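Local atomic coordinates of glycoside hydrolase family 43 (Halothermothrix orenii, PDB entry 4QQS), a protein that hydrolyses glycosidic bonds as a family-43 glycosidase with alpha-L-arabinofuranosidase activity, and probably takes part in breaking down xylan. Residues Thr4-Ile15 and Trp42-Trp50; Ile200-Met209 and Leu292-Lys300. One frame throughout, in Å; residues are numbered along the deposited sequence.

Overall arrangement
Both contacts belong to a five-bladed beta-propeller and lie about 25 Å apart between centres. Starting at the N terminus, the loop Thr-4-Ile-15 runs along strand 285-295 of the last four-stranded sheet before entering strand 16-23. Contact 1 closes a loop over strands 16-23 and 26-32 and most of strand 38-44, bringing this segment against Trp-42-Trp-50, the end of strand 38-44 and the turn leading to strand 51-58. Contact 2 opens and closes much later, so the two follow in series without nesting or crossing. It joins two hairpin ends, Ile-200-Met-209 and Leu-292-Lys-300, from neighbouring sheets. Strand 285-295 links the two regions: the N-terminal loop bonds to it, and its far end enters contact 2.

Contact 1: residues Thr4-Ile15 and Trp42-Trp50; sequences TYTNPVGGITGI and WESPNLVDW
The first four-stranded sheet of the beta-propeller meets the N-terminal loop here, with Ile-12 lying across the indole of Trp-42 and beside Trp-50. Ile-12 CD1 sits 3.8 Å from the centroid of the Trp-42 five-membered ring and only 12° off its normal, a CH-pi contact. Its other branch, CG2, covers the six-membered part of the same face, 3.6 Å from Trp-42 CZ2. Both branches can lie flat on the indole because chi1 of -60° sets CG1 beside the backbone N and CG2 beside the carbonyl carbon. Farther along the ring, Ile-15 CG2 comes in obliquely to Trp-42 CH2 at 3.7 Å, two residues before Asp-17, the predicted proton acceptor. Ile-12 CD1 also touches Trp-50 CB (3.9 Å), so one methyl group is shared by both tryptophans.

At the other end, Val-9 CG2 rests on Leu-47 O at 3.6 Å and close to Trp-50 NE1, which itself makes a weak bond to that carbonyl. Gly-10 passes with its CA against Trp-50 CD1. Tyr-5 meets Val-48 through CB, 3.7 Å from CG2, while its hydroxyl turns away to Asp-290.

Polar links between the two backbones run through water. One water donates to both Gly-10 O (2.7 Å) and Trp-50 O; another accepts from Gly-10 N and donates to Val-48 O. The turn carrying Val-48 is pinned internally: Ser-44 OG forms an ST turn with Asn-46 N and donates to Asp-49 O, and Asn-46 OD1 takes the N-H groups of both Val-48 and Asp-49. Asn-46 ND2 closes the loop at Asp-49 OD2, 2.8 Å away, meeting that oxygen from 42° above the carboxylate plane.

Contact 2: residues Ile200-Met209 and Leu292-Lys300; sequences IKHEGKYYMM and LYFEDGILK
Tyr-207 OH lies 2.6 Å from a water that donates to Gly-297 O. This bridge joins two beta hairpins, each closed by a type I' turn, whose facing side chains form an aromatic cluster. Phe-294 is its centre. Its ring lies on that of His-202 in an offset stack, centroids 3.7 Å apart and planes within 3°, while the opposite face of the imidazole carries Glu-203 CG. The stacked face of Phe-294 also receives His-202 CB, and Leu-299 CD1 covers the other. With chi1 of -66° holding CG beside its backbone N, Phe-294 reaches between the hairpins. It sends its CE2 edge into the centre of the Tyr-207 face, a T-shaped pair with planes at 68°. Phe-294 CE2 is 3.7 Å from Tyr-207 CZ.

Deeper in, the contact turns aliphatic. Ile-200 CD1 approaches Phe-294 CZ to 3.8 Å. Met-209, bent at its last torsion, brings CE tip to tip with Leu-292 CD1 at 4.0 Å, and its CG meets Leu-299 CD2 at 3.9 Å from a roughly perpendicular direction.

Each of the two propeller sheets sends one more strand across to the other's hairpin: Val-259 of strand 257-261 touches Ile-200 and Met-209, and Tyr-224 OH of strand 221-227 hydrogen-bonds with Leu-299 N.

Contact 1: residues Thr4-Ile15 and Trp42-Trp50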
loop_
_atom_site.group_PDB
_atom_site.type_symbol
_atom_site.label_atom_id
_atom_site.label_comp_id
_atom_site.label_asym_id
_atom_site.label_seq_id
_atom_site.Cartn_x
_atom_site.Cartn_y
_atom_site.Cartn_z
ATOM N N THR A 4 18.147 6.306 17.825
ATOM C CA THR A 4 18.083 5.229 16.836
ATOM C C THR A 4 16.721 4.542 16.784
ATOM O O THR A 4 15.850 4.808 17.608
ATOM C CB THR A 4 19.112 4.132 17.148
ATOM O OG1 THR A 4 18.782 3.514 18.401
ATOM C CG2 THR A 4 20.516 4.718 17.214
ATOM N N TYR A 5 16.557 3.645 15.811
ATOM C CA TYR A 5 15.407 2.740 15.769
ATOM C C TYR A 5 15.869 1.319 15.457
ATOM O O TYR A 5 16.908 1.118 14.831
ATOM C CB TYR A 5 14.347 3.197 14.753
ATOM C CG TYR A 5 14.691 2.949 13.296
ATOM C CD1 TYR A 5 14.374 1.748 12.678
ATOM C CD2 TYR A 5 15.312 3.931 12.526
ATOM C CE1 TYR A 5 14.674 1.529 11.338
ATOM C CE2 TYR A 5 15.609 3.720 11.190
ATOM C CZ TYR A 5 15.288 2.512 10.603
ATOM O OH TYR A 5 15.587 2.315 9.275
ATOM N N THR A 6 15.082 0.337 15.890
ATOM C CA THR A 6 15.298 -1.058 15.526
ATOM C C THR A 6 13.966 -1.609 15.062
ATOM O O THR A 6 12.982 -1.549 15.796
ATOM C CB THR A 6 15.813 -1.894 16.721
ATOM O OG1 THR A 6 17.041 -1.340 17.210
ATOM C CG2 THR A 6 16.066 -3.335 16.321
ATOM N N ASN A 7 13.935 -2.134 13.843
ATOM C CA ASN A 7 12.741 -2.786 13.347
ATOM C C ASN A 7 12.477 -4.068 14.117
ATOM O O ASN A 7 13.411 -4.691 14.615
ATOM C CB ASN A 7 12.900 -3.133 11.868
ATOM C CG ASN A 7 12.707 -1.947 10.963
ATOM O OD1 ASN A 7 11.798 -1.133 11.164
ATOM N ND2 ASN A 7 13.537 -1.857 9.933
ATOM N N PRO A 8 11.212 -4.485 14.191
ATOM C CA PRO A 8 10.026 -3.777 13.696
ATOM C C PRO A 8 9.646 -2.602 14.606
ATOM O O PRO A 8 9.574 -2.772 15.810
ATOM C CB PRO A 8 8.932 -4.855 13.745
ATOM C CG PRO A 8 9.668 -6.153 13.810
ATOM C CD PRO A 8 10.882 -5.855 14.617
ATOM N N VAL A 9 9.385 -1.427 14.048
ATOM C CA VAL A 9 9.117 -0.242 14.854
ATOM C C VAL A 9 7.687 -0.217 15.378
ATOM O O VAL A 9 6.735 -0.471 14.631
ATOM C CB VAL A 9 9.428 1.077 14.108
ATOM C CG1 VAL A 9 10.914 1.206 13.859
ATOM C CG2 VAL A 9 8.634 1.191 12.819
ATOM N N GLY A 10 7.543 0.073 16.665
ATOM C CA GLY A 10 6.239 0.239 17.268
ATOM C C GLY A 10 5.644 -1.021 17.860
ATOM O O GLY A 10 4.631 -0.952 18.565
ATOM N N GLY A 11 6.227 -2.177 17.545
ATOM C CA GLY A 11 5.716 -3.435 18.044
ATOM C C GLY A 11 4.290 -3.707 17.614
ATOM O O GLY A 11 3.510 -4.306 18.354
ATOM N N ILE A 12 3.950 -3.265 16.411
ATOM C CA ILE A 12 2.608 -3.414 15.895
ATOM C C ILE A 12 2.521 -4.719 15.124
ATOM O O ILE A 12 3.175 -4.878 14.100
ATOM C CB ILE A 12 2.256 -2.247 14.965
ATOM C CG1 ILE A 12 2.334 -0.917 15.717
ATOM C CG2 ILE A 12 0.868 -2.435 14.382
ATOM C CD1 ILE A 12 2.323 0.275 14.804
ATOM N N THR A 13 1.746 -5.657 15.649
ATOM C CA THR A 13 1.587 -6.961 15.038
ATOM C C THR A 13 0.113 -7.207 14.752
ATOM O O THR A 13 -0.749 -6.398 15.092
ATOM C CB THR A 13 2.162 -8.081 15.918
ATOM O OG1 THR A 13 1.336 -8.226 17.079
ATOM C CG2 THR A 13 3.614 -7.783 16.325
ATOM N N GLY A 14 -0.163 -8.317 14.081
ATOM C CA GLY A 14 -1.518 -8.649 13.683
ATOM C C GLY A 14 -2.048 -7.732 12.595
ATOM O O GLY A 14 -3.264 -7.528 12.489
ATOM N N ILE A 15 -1.146 -7.192 11.780
ATOM C CA ILE A 15 -1.535 -6.271 10.733
ATOM C C ILE A 15 -1.038 -6.728 9.377
ATOM O O ILE A 15 -0.367 -7.757 9.257
ATOM C CB ILE A 15 -1.073 -4.823 11.049
ATOM C CG1 ILE A 15 0.449 -4.692 11.164
ATOM C CG2 ILE A 15 -1.725 -4.354 12.332
ATOM C CD1 ILE A 15 1.266 -4.748 9.878
ATOM N N TRP A 42 -2.648 4.424 13.958
ATOM C CA TRP A 42 -1.626 4.687 14.956
ATOM C C TRP A 42 -0.984 6.031 14.616
ATOM O O TRP A 42 -0.888 6.414 13.444
ATOM C CB TRP A 42 -0.544 3.609 14.950
ATOM C CG TRP A 42 -0.966 2.208 15.290
ATOM C CD1 TRP A 42 -0.718 1.559 16.464
ATOM C CD2 TRP A 42 -1.671 1.265 14.459
ATOM N NE1 TRP A 42 -1.208 0.280 16.415
ATOM C CE2 TRP A 42 -1.798 0.071 15.200
ATOM C CE3 TRP A 42 -2.181 1.302 13.155
ATOM C CZ2 TRP A 42 -2.422 -1.064 14.696
ATOM C CZ3 TRP A 42 -2.796 0.163 12.659
ATOM C CH2 TRP A 42 -2.910 -0.996 13.426
ATOM N N GLU A 43 -0.515 6.730 15.642
ATOM C CA GLU A 43 0.109 8.029 15.460
ATOM C C GLU A 43 1.545 8.018 15.981
ATOM O O GLU A 43 1.854 7.345 16.975
ATOM C CB GLU A 43 -0.702 9.100 16.185
ATOM C CG GLU A 43 -0.242 10.512 15.890
ATOM C CD GLU A 43 -0.999 11.562 16.676
ATOM O OE1 GLU A 43 -2.231 11.451 16.784
ATOM O OE2 GLU A 43 -0.353 12.502 17.182
ATOM N N SER A 44 2.418 8.790 15.328
ATOM C CA SER A 44 3.809 8.944 15.748
ATOM C C SER A 44 4.310 10.340 15.415
ATOM O O SER A 44 3.921 10.914 14.406
ATOM C CB SER A 44 4.677 7.936 14.993
ATOM O OG SER A 44 6.054 8.112 15.270
ATOM N N PRO A 45 5.242 10.869 16.220
ATOM C CA PRO A 45 5.894 12.130 15.856
ATOM C C PRO A 45 7.172 11.904 15.051
ATOM O O PRO A 45 7.746 12.865 14.526
ATOM C CB PRO A 45 6.244 12.732 17.219
ATOM C CG PRO A 45 6.546 11.546 18.056
ATOM C CD PRO A 45 5.561 10.475 17.602
ATOM N N ASN A 46 7.651 10.667 14.982
ATOM C CA ASN A 46 9.020 10.428 14.519
ATOM C C ASN A 46 9.246 9.162 13.684
ATOM O O ASN A 46 10.381 8.881 13.321
ATOM C CB ASN A 46 9.979 10.425 15.720
ATOM C CG ASN A 46 9.646 9.348 16.735
ATOM O OD1 ASN A 46 8.837 8.460 16.467
ATOM N ND2 ASN A 46 10.253 9.427 17.912
ATOM N N LEU A 47 8.168 8.439 13.386
ATOM C CA LEU A 47 8.167 7.169 12.631
ATOM C C LEU A 47 8.642 5.962 13.435
ATOM O O LEU A 47 8.590 4.831 12.943
ATOM C CB LEU A 47 8.940 7.266 11.309
ATOM C CG LEU A 47 8.323 8.152 10.235
ATOM C CD1 LEU A 47 9.333 8.427 9.132
ATOM C CD2 LEU A 47 7.069 7.517 9.663
ATOM N N VAL A 48 9.067 6.198 14.678
ATOM C CA VAL A 48 9.672 5.155 15.505
ATOM C C VAL A 48 8.755 4.735 16.655
ATOM O O VAL A 48 8.519 3.544 16.878
ATOM C CB VAL A 48 11.023 5.627 16.056
ATOM C CG1 VAL A 48 11.659 4.549 16.920
ATOM C CG2 VAL A 48 11.951 5.995 14.906
ATOM N N ASP A 49 8.245 5.721 17.383
ATOM C CA ASP A 49 7.367 5.482 18.525
ATOM C C ASP A 49 5.927 5.641 18.064
ATOM O O ASP A 49 5.565 6.683 17.526
ATOM C CB ASP A 49 7.679 6.485 19.635
ATOM C CG ASP A 49 9.144 6.487 20.011
ATOM O OD1 ASP A 49 9.680 5.392 20.272
ATOM O OD2 ASP A 49 9.762 7.574 20.013
ATOM N N TRP A 50 5.120 4.600 18.264
ATOM C CA TRP A 50 3.756 4.548 17.737
ATOM C C TRP A 50 2.742 4.298 18.834
ATOM O O TRP A 50 2.978 3.481 19.734
ATOM C CB TRP A 50 3.613 3.436 16.693
ATOM C CG TRP A 50 4.397 3.720 15.460
ATOM C CD1 TRP A 50 5.663 3.308 15.188
ATOM C CD2 TRP A 50 3.971 4.502 14.330
ATOM N NE1 TRP A 50 6.059 3.781 13.962
ATOM C CE2 TRP A 50 5.038 4.521 13.420
ATOM C CE3 TRP A 50 2.802 5.202 14.011
ATOM C CZ2 TRP A 50 4.964 5.189 12.198
ATOM C CZ3 TRP A 50 2.738 5.882 12.822
ATOM C CH2 TRP A 50 3.814 5.874 11.925
HETATM O O HOH W 1 2.892 0.661 19.848
HETATM O O HOH W 2 9.842 1.275 17.877
#

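Contact 2: residues Ile200-Met209 and Leu292-Lys300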
loop_
_atom_site.group_PDB
_atom_site.type_symbol
_atom_site.label_atom_id
_atom_site.label_comp_id
_atom_site.label_asym_id
_atom_site.label_seq_id
_atom_site.Cartn_x
_atom_site.Cartn_y
_atom_site.Cartn_z
ATOM N N ILE A 200 5.644 7.233 -6.510
ATOM C CA ILE A 200 6.365 8.468 -6.198
ATOM C C ILE A 200 6.945 9.038 -7.487
ATOM O O ILE A 200 7.149 8.338 -8.472
ATOM C CB ILE A 200 7.461 8.261 -5.114
ATOM C CG1 ILE A 200 8.527 7.263 -5.580
ATOM C CG2 ILE A 200 6.811 7.838 -3.804
ATOM C CD1 ILE A 200 9.638 7.021 -4.560
ATOM N N LYS A 201 7.217 10.332 -7.458
ATOM C CA LYS A 201 7.769 11.037 -8.607
ATOM C C LYS A 201 9.164 11.526 -8.250
ATOM O O LYS A 201 9.408 11.976 -7.128
ATOM C CB LYS A 201 6.857 12.213 -8.992
ATOM C CG LYS A 201 7.155 12.832 -10.352
ATOM C CD LYS A 201 6.162 13.934 -10.680
ATOM C CE LYS A 201 6.298 14.440 -12.101
ATOM N NZ LYS A 201 5.247 15.441 -12.416
ATOM N N HIS A 202 10.085 11.427 -9.195
ATOM C CA HIS A 202 11.453 11.851 -8.970
ATOM C C HIS A 202 12.055 12.277 -10.299
ATOM O O HIS A 202 12.055 11.510 -11.259
ATOM C CB HIS A 202 12.264 10.709 -8.359
ATOM C CG HIS A 202 13.673 11.083 -8.023
ATOM N ND1 HIS A 202 14.751 10.709 -8.798
ATOM C CD2 HIS A 202 14.180 11.807 -6.998
ATOM C CE1 HIS A 202 15.861 11.189 -8.264
ATOM N NE2 HIS A 202 15.543 11.855 -7.169
ATOM N N GLU A 203 12.534 13.518 -10.341
ATOM C CA GLU A 203 13.215 14.066 -11.513
ATOM C C GLU A 203 12.401 13.843 -12.790
ATOM O O GLU A 203 12.927 13.456 -13.834
ATOM C CB GLU A 203 14.642 13.502 -11.629
ATOM C CG GLU A 203 15.563 13.954 -10.485
ATOM C CD GLU A 203 17.007 13.453 -10.595
ATOM O OE1 GLU A 203 17.368 12.815 -11.610
ATOM O OE2 GLU A 203 17.791 13.699 -9.648
ATOM N N GLY A 204 11.102 14.092 -12.685
ATOM C CA GLY A 204 10.227 14.068 -13.839
ATOM C C GLY A 204 9.697 12.704 -14.238
ATOM O O GLY A 204 8.858 12.625 -15.127
ATOM N N LYS A 205 10.179 11.635 -13.608
ATOM C CA LYS A 205 9.699 10.285 -13.879
ATOM C C LYS A 205 8.881 9.756 -12.706
ATOM O O LYS A 205 8.954 10.252 -11.570
ATOM C CB LYS A 205 10.871 9.345 -14.168
ATOM C CG LYS A 205 11.622 9.679 -15.453
ATOM C CD LYS A 205 12.786 8.740 -15.699
ATOM C CE LYS A 205 13.528 9.103 -16.973
ATOM N NZ LYS A 205 14.806 8.365 -17.123
ATOM N N TYR A 206 8.118 8.714 -13.005
ATOM C CA TYR A 206 7.191 8.126 -12.052
ATOM C C TYR A 206 7.664 6.719 -11.711
ATOM O O TYR A 206 8.048 5.955 -12.588
ATOM C CB TYR A 206 5.781 8.090 -12.638
ATOM C CG TYR A 206 5.278 9.456 -13.042
ATOM C CD1 TYR A 206 5.576 9.979 -14.291
ATOM C CD2 TYR A 206 4.514 10.228 -12.189
ATOM C CE1 TYR A 206 5.132 11.226 -14.677
ATOM C CE2 TYR A 206 4.060 11.487 -12.567
ATOM C CZ TYR A 206 4.367 11.978 -13.823
ATOM O OH TYR A 206 3.917 13.209 -14.242
ATOM N N TYR A 207 7.641 6.398 -10.419
ATOM C CA TYR A 207 8.146 5.129 -9.909
ATOM C C TYR A 207 7.038 4.447 -9.129
ATOM O O TYR A 207 6.545 4.989 -8.147
ATOM C CB TYR A 207 9.350 5.374 -8.987
ATOM C CG TYR A 207 10.520 5.944 -9.735
ATOM C CD1 TYR A 207 10.592 7.303 -10.053
ATOM C CD2 TYR A 207 11.529 5.121 -10.186
ATOM C CE1 TYR A 207 11.639 7.811 -10.789
ATOM C CE2 TYR A 207 12.601 5.633 -10.914
ATOM C CZ TYR A 207 12.646 6.974 -11.205
ATOM O OH TYR A 207 13.681 7.497 -11.941
ATOM N N MET A 208 6.645 3.260 -9.572
ATOM C CA MET A 208 5.607 2.480 -8.914
ATOM C C MET A 208 6.275 1.328 -8.190
ATOM O O MET A 208 6.809 0.413 -8.819
ATOM C CB MET A 208 4.630 1.888 -9.933
ATOM C CG MET A 208 3.503 1.087 -9.258
ATOM S SD MET A 208 2.614 0.003 -10.352
ATOM C CE MET A 208 1.961 1.240 -11.463
ATOM N N MET A 209 6.265 1.390 -6.872
ATOM C CA MET A 209 6.647 0.263 -6.047
ATOM C C MET A 209 5.457 -0.698 -5.976
ATOM O O MET A 209 4.302 -0.267 -6.003
ATOM C CB MET A 209 7.048 0.767 -4.663
ATOM C CG MET A 209 8.236 1.688 -4.730
ATOM S SD MET A 209 8.644 2.517 -3.201
ATOM C CE MET A 209 9.514 1.157 -2.412
ATOM N N LEU A 292 15.002 4.924 1.928
ATOM C CA LEU A 292 14.732 4.776 0.506
ATOM C C LEU A 292 15.414 5.942 -0.203
ATOM O O LEU A 292 15.316 7.077 0.258
ATOM C CB LEU A 292 13.221 4.870 0.291
ATOM C CG LEU A 292 12.706 4.671 -1.123
ATOM C CD1 LEU A 292 12.843 3.211 -1.522
ATOM C CD2 LEU A 292 11.262 5.095 -1.218
ATOM N N TYR A 293 16.107 5.685 -1.306
ATOM C CA TYR A 293 16.839 6.749 -1.994
ATOM C C TYR A 293 17.066 6.377 -3.449
ATOM O O TYR A 293 16.956 5.221 -3.828
ATOM C CB TYR A 293 18.179 7.025 -1.294
ATOM C CG TYR A 293 19.138 5.851 -1.305
ATOM C CD1 TYR A 293 18.994 4.803 -0.411
ATOM C CD2 TYR A 293 20.205 5.799 -2.202
ATOM C CE1 TYR A 293 19.870 3.729 -0.405
ATOM C CE2 TYR A 293 21.100 4.739 -2.191
ATOM C CZ TYR A 293 20.927 3.700 -1.294
ATOM O OH TYR A 293 21.794 2.625 -1.283
ATOM N N PHE A 294 17.404 7.377 -4.250
ATOM C CA PHE A 294 17.756 7.186 -5.639
ATOM C C PHE A 294 19.265 7.360 -5.818
ATOM O O PHE A 294 19.880 8.261 -5.236
ATOM C CB PHE A 294 17.027 8.207 -6.507
ATOM C CG PHE A 294 15.525 8.028 -6.544
ATOM C CD1 PHE A 294 14.698 8.625 -5.599
ATOM C CD2 PHE A 294 14.934 7.280 -7.545
ATOM C CE1 PHE A 294 13.322 8.470 -5.652
ATOM C CE2 PHE A 294 13.556 7.136 -7.602
ATOM C CZ PHE A 294 12.754 7.721 -6.657
ATOM N N GLU A 295 19.848 6.516 -6.664
ATOM C CA GLU A 295 21.262 6.618 -7.015
ATOM C C GLU A 295 21.423 6.123 -8.441
ATOM O O GLU A 295 20.989 5.022 -8.761
ATOM C CB GLU A 295 22.118 5.800 -6.041
ATOM C CG GLU A 295 23.605 5.789 -6.351
ATOM C CD GLU A 295 24.435 5.178 -5.238
ATOM O OE1 GLU A 295 24.029 4.115 -4.714
ATOM O OE2 GLU A 295 25.489 5.761 -4.896
ATOM N N ASP A 296 22.023 6.938 -9.302
ATOM C CA ASP A 296 22.141 6.613 -10.722
ATOM C C ASP A 296 20.796 6.252 -11.369
ATOM O O ASP A 296 20.732 5.399 -12.258
ATOM C CB ASP A 296 23.139 5.466 -10.938
ATOM C CG ASP A 296 24.527 5.794 -10.433
ATOM O OD1 ASP A 296 25.046 6.884 -10.755
ATOM O OD2 ASP A 296 25.097 4.952 -9.707
ATOM N N GLY A 297 19.715 6.890 -10.927
ATOM C CA GLY A 297 18.399 6.650 -11.507
ATOM C C GLY A 297 17.745 5.355 -11.051
ATOM O O GLY A 297 16.731 4.931 -11.600
ATOM N N ILE A 298 18.358 4.705 -10.079
ATOM C CA ILE A 298 17.856 3.460 -9.533
ATOM C C ILE A 298 17.282 3.756 -8.151
ATOM O O ILE A 298 17.900 4.462 -7.361
ATOM C CB ILE A 298 18.990 2.411 -9.448
ATOM C CG1 ILE A 298 19.547 2.112 -10.839
ATOM C CG2 ILE A 298 18.511 1.147 -8.757
ATOM C CD1 ILE A 298 20.776 1.248 -10.828
ATOM N N LEU A 299 16.090 3.230 -7.889
ATOM C CA LEU A 299 15.476 3.307 -6.584
ATOM C C LEU A 299 16.013 2.179 -5.698
ATOM O O LEU A 299 15.989 1.011 -6.100
ATOM C CB LEU A 299 13.960 3.230 -6.747
ATOM C CG LEU A 299 13.126 3.357 -5.482
ATOM C CD1 LEU A 299 13.412 4.665 -4.750
ATOM C CD2 LEU A 299 11.635 3.245 -5.835
ATOM N N LYS A 300 16.518 2.538 -4.516
ATOM C CA LYS A 300 17.210 1.615 -3.620
ATOM C C LYS A 300 16.680 1.733 -2.199
ATOM O O LYS A 300 16.215 2.794 -1.778
ATOM C CB LYS A 300 18.721 1.902 -3.616
ATOM C CG LYS A 300 19.348 1.865 -4.992
ATOM C CD LYS A 300 20.871 1.997 -4.926
ATOM C CE LYS A 300 21.508 1.934 -6.305
ATOM N NZ LYS A 300 22.994 1.920 -6.227
HETATM O O HOH W 3 15.335 6.203 -13.495
#